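Local coordinates for protein 11S globulin (Wrightia tinctoria, PDB 5WXU) that probably serves as a hexameric seed storage protein of the 11S globulin family and binds the plant hormone auxin (indole-3-acetic acid), at residues H110-V116 with V167-E173. Numbering follows the deposited sequence.
Sequences HGILGAV and VHWAYNE. With PO4 (phosphate ion), chain N.
In the cupin beta-barrel formed by the N-terminal half of this globulin, Gly114 and Trp169 face each other as an antiparallel hydrogen-bonded pair and illustrate how a glycine lets a large ring fold across a neighbouring strand. Gly114 N donates to Trp169 O (2.9 Å) and Trp169 N returns a bond to Gly114 O (3.0 Å). Trp169 turns its CG into the position flanked by its own N and C (chi1 58°), which lays the indole over Gly114, whose CA makes a CH-pi contact 3.7 Å from the centre of the five-membered Trp169 ring. The absence of a side chain on Gly114 lets the ring lie this close. Farther along, Ile112 CG2 reaches Trp169 CH2 at 4.0 Å, the two side chains lying side by side. Replacing Trp169 by an alanine is likely to strip the ring from above Gly114 and take from Ile112 CG2 its contact with the indole. Ile112 and Tyr171 form the next reciprocal pair, and on the reverse face, shared with Leu113 and Ala170, His168 NE2 donates to O2 of a phosphate ion (2.9 Å), probably from the crystallisation liquor, which Ser96, His85, Asn98 and Arg199 also bind. At the far end, Glu173 OE2 meets the His110 ring edge, while OE1 forms a salt bridge with Arg269. Strand 146-155 flanks 110-115, strand 91-98 flanks 168-172, and Pro430 of a neighbouring subunit packs on Trp169.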
loop_
_atom_site.group_PDB
_atom_site.type_symbol
_atom_site.label_atom_id
_atom_site.label_comp_id
_atom_site.label_asym_id
_atom_site.label_seq_id
_atom_site.Cartn_x
_atom_site.Cartn_y
_atom_site.Cartn_z
ATOM N N HIS B 110 -5.356 1.958 38.109
ATOM C CA HIS B 110 -4.760 0.837 37.362
ATOM C C HIS B 110 -5.654 -0.367 37.444
ATOM O O HIS B 110 -6.464 -0.560 38.375
ATOM C CB HIS B 110 -3.311 0.526 37.778
ATOM C CG HIS B 110 -3.182 -0.135 39.096
ATOM N ND1 HIS B 110 -3.013 0.566 40.275
ATOM C CD2 HIS B 110 -3.135 -1.446 39.420
ATOM C CE1 HIS B 110 -2.934 -0.300 41.280
ATOM N NE2 HIS B 110 -2.989 -1.527 40.788
ATOM N N GLY B 111 -5.615 -1.172 36.387
ATOM C CA GLY B 111 -6.499 -2.302 36.342
ATOM C C GLY B 111 -6.245 -3.231 35.181
ATOM O O GLY B 111 -5.169 -3.262 34.690
ATOM N N ILE B 112 -7.272 -3.935 34.751
ATOM C CA ILE B 112 -7.126 -4.955 33.675
ATOM C C ILE B 112 -8.143 -4.585 32.600
ATOM O O ILE B 112 -9.304 -4.125 32.891
ATOM C CB ILE B 112 -7.559 -6.361 34.154
ATOM C CG1 ILE B 112 -6.923 -6.754 35.509
ATOM C CG2 ILE B 112 -7.276 -7.382 33.101
ATOM C CD1 ILE B 112 -5.456 -6.789 35.447
ATOM N N LEU B 113 -7.732 -4.686 31.356
ATOM C CA LEU B 113 -8.678 -4.440 30.254
ATOM C C LEU B 113 -8.653 -5.651 29.396
ATOM O O LEU B 113 -7.591 -6.146 29.057
ATOM C CB LEU B 113 -8.264 -3.199 29.468
ATOM C CG LEU B 113 -9.091 -2.933 28.224
ATOM C CD1 LEU B 113 -9.651 -1.536 28.149
ATOM C CD2 LEU B 113 -8.257 -3.178 27.012
ATOM N N GLY B 114 -9.819 -6.111 29.006
ATOM C CA GLY B 114 -9.924 -7.185 28.024
ATOM C C GLY B 114 -10.416 -6.628 26.721
ATOM O O GLY B 114 -11.216 -5.668 26.679
ATOM N N ALA B 115 -9.924 -7.225 25.623
ATOM C CA ALA B 115 -10.379 -6.868 24.302
ATOM C C ALA B 115 -10.388 -8.158 23.500
ATOM O O ALA B 115 -9.413 -8.923 23.546
ATOM C CB ALA B 115 -9.425 -5.862 23.707
ATOM N N VAL B 116 -11.476 -8.423 22.802
ATOM C CA VAL B 116 -11.637 -9.680 22.115
ATOM C C VAL B 116 -11.505 -9.494 20.594
ATOM O O VAL B 116 -12.280 -8.711 20.007
ATOM C CB VAL B 116 -12.982 -10.354 22.437
ATOM C CG1 VAL B 116 -13.127 -11.622 21.613
ATOM C CG2 VAL B 116 -13.053 -10.655 23.939
ATOM N N VAL B 167 -15.520 -6.369 21.363
ATOM C CA VAL B 167 -15.873 -6.471 22.800
ATOM C C VAL B 167 -14.696 -6.073 23.701
ATOM O O VAL B 167 -13.613 -6.589 23.565
ATOM C CB VAL B 167 -16.342 -7.884 23.122
ATOM C CG1 VAL B 167 -16.599 -8.111 24.672
ATOM C CG2 VAL B 167 -17.595 -8.270 22.364
ATOM N N HIS B 168 -14.993 -5.257 24.701
ATOM C CA HIS B 168 -13.983 -4.893 25.649
ATOM C C HIS B 168 -14.633 -4.785 27.062
ATOM O O HIS B 168 -15.800 -4.596 27.186
ATOM C CB HIS B 168 -13.339 -3.597 25.276
ATOM C CG HIS B 168 -14.326 -2.478 25.072
ATOM N ND1 HIS B 168 -14.999 -2.315 23.878
ATOM C CD2 HIS B 168 -14.860 -1.579 25.933
ATOM C CE1 HIS B 168 -15.861 -1.318 24.008
ATOM N NE2 HIS B 168 -15.791 -0.855 25.248
ATOM N N TRP B 169 -13.795 -4.886 28.070
ATOM C CA TRP B 169 -14.250 -4.855 29.466
ATOM C C TRP B 169 -13.126 -4.400 30.299
ATOM O O TRP B 169 -11.990 -4.392 29.861
ATOM C CB TRP B 169 -14.760 -6.228 29.951
ATOM C CG TRP B 169 -13.772 -7.365 29.868
ATOM C CD1 TRP B 169 -13.595 -8.240 28.789
ATOM C CD2 TRP B 169 -12.792 -7.774 30.827
ATOM N NE1 TRP B 169 -12.582 -9.118 29.011
ATOM C CE2 TRP B 169 -12.071 -8.882 30.263
ATOM C CE3 TRP B 169 -12.429 -7.325 32.116
ATOM C CZ2 TRP B 169 -11.018 -9.490 30.891
ATOM C CZ3 TRP B 169 -11.438 -7.997 32.747
ATOM C CH2 TRP B 169 -10.759 -9.062 32.196
ATOM N N ALA B 170 -13.441 -3.944 31.523
ATOM C CA ALA B 170 -12.381 -3.394 32.365
ATOM C C ALA B 170 -12.696 -3.761 33.853
ATOM O O ALA B 170 -13.827 -3.896 34.232
ATOM C CB ALA B 170 -12.258 -1.908 32.199
ATOM N N TYR B 171 -11.641 -3.961 34.602
ATOM C CA TYR B 171 -11.727 -4.327 36.030
ATOM C C TYR B 171 -10.668 -3.506 36.790
ATOM O O TYR B 171 -9.509 -3.435 36.388
ATOM C CB TYR B 171 -11.474 -5.801 36.203
ATOM C CG TYR B 171 -11.426 -6.215 37.658
ATOM C CD1 TYR B 171 -12.559 -6.204 38.408
ATOM C CD2 TYR B 171 -10.225 -6.550 38.269
ATOM C CE1 TYR B 171 -12.520 -6.549 39.772
ATOM C CE2 TYR B 171 -10.176 -6.907 39.614
ATOM C CZ TYR B 171 -11.322 -6.905 40.347
ATOM O OH TYR B 171 -11.239 -7.248 41.691
ATOM N N ASN B 172 -11.119 -2.894 37.882
ATOM C CA ASN B 172 -10.264 -2.086 38.761
ATOM C C ASN B 172 -9.710 -2.962 39.882
ATOM O O ASN B 172 -10.468 -3.360 40.776
ATOM C CB ASN B 172 -11.073 -0.940 39.386
ATOM C CG ASN B 172 -10.198 -0.052 40.231
ATOM O OD1 ASN B 172 -8.970 -0.144 40.164
ATOM N ND2 ASN B 172 -10.825 0.845 40.980
ATOM N N GLU B 173 -8.413 -3.191 39.862
ATOM C CA GLU B 173 -7.778 -3.929 40.924
ATOM C C GLU B 173 -7.161 -3.046 42.016
ATOM O O GLU B 173 -6.657 -3.576 42.984
ATOM C CB GLU B 173 -6.738 -4.906 40.336
ATOM C CG GLU B 173 -5.527 -4.246 39.714
ATOM C CD GLU B 173 -4.645 -5.269 38.991
ATOM O OE1 GLU B 173 -4.859 -6.501 39.191
ATOM O OE2 GLU B 173 -3.758 -4.837 38.229
HETATM P P PO4 N . -18.262 1.856 26.300
HETATM O O1 PO4 N . -19.448 0.871 25.831
HETATM O O2 PO4 N . -16.913 1.316 26.744
HETATM O O3 PO4 N . -17.735 2.556 25.041
HETATM O O4 PO4 N . -18.685 3.091 27.097
HETATM O O HOH W 1 -7.617 2.078 39.900
HETATM O O HOH W 2 -2.654 -3.223 36.047
HETATM O O HOH W 3 -14.931 -8.731 19.988
#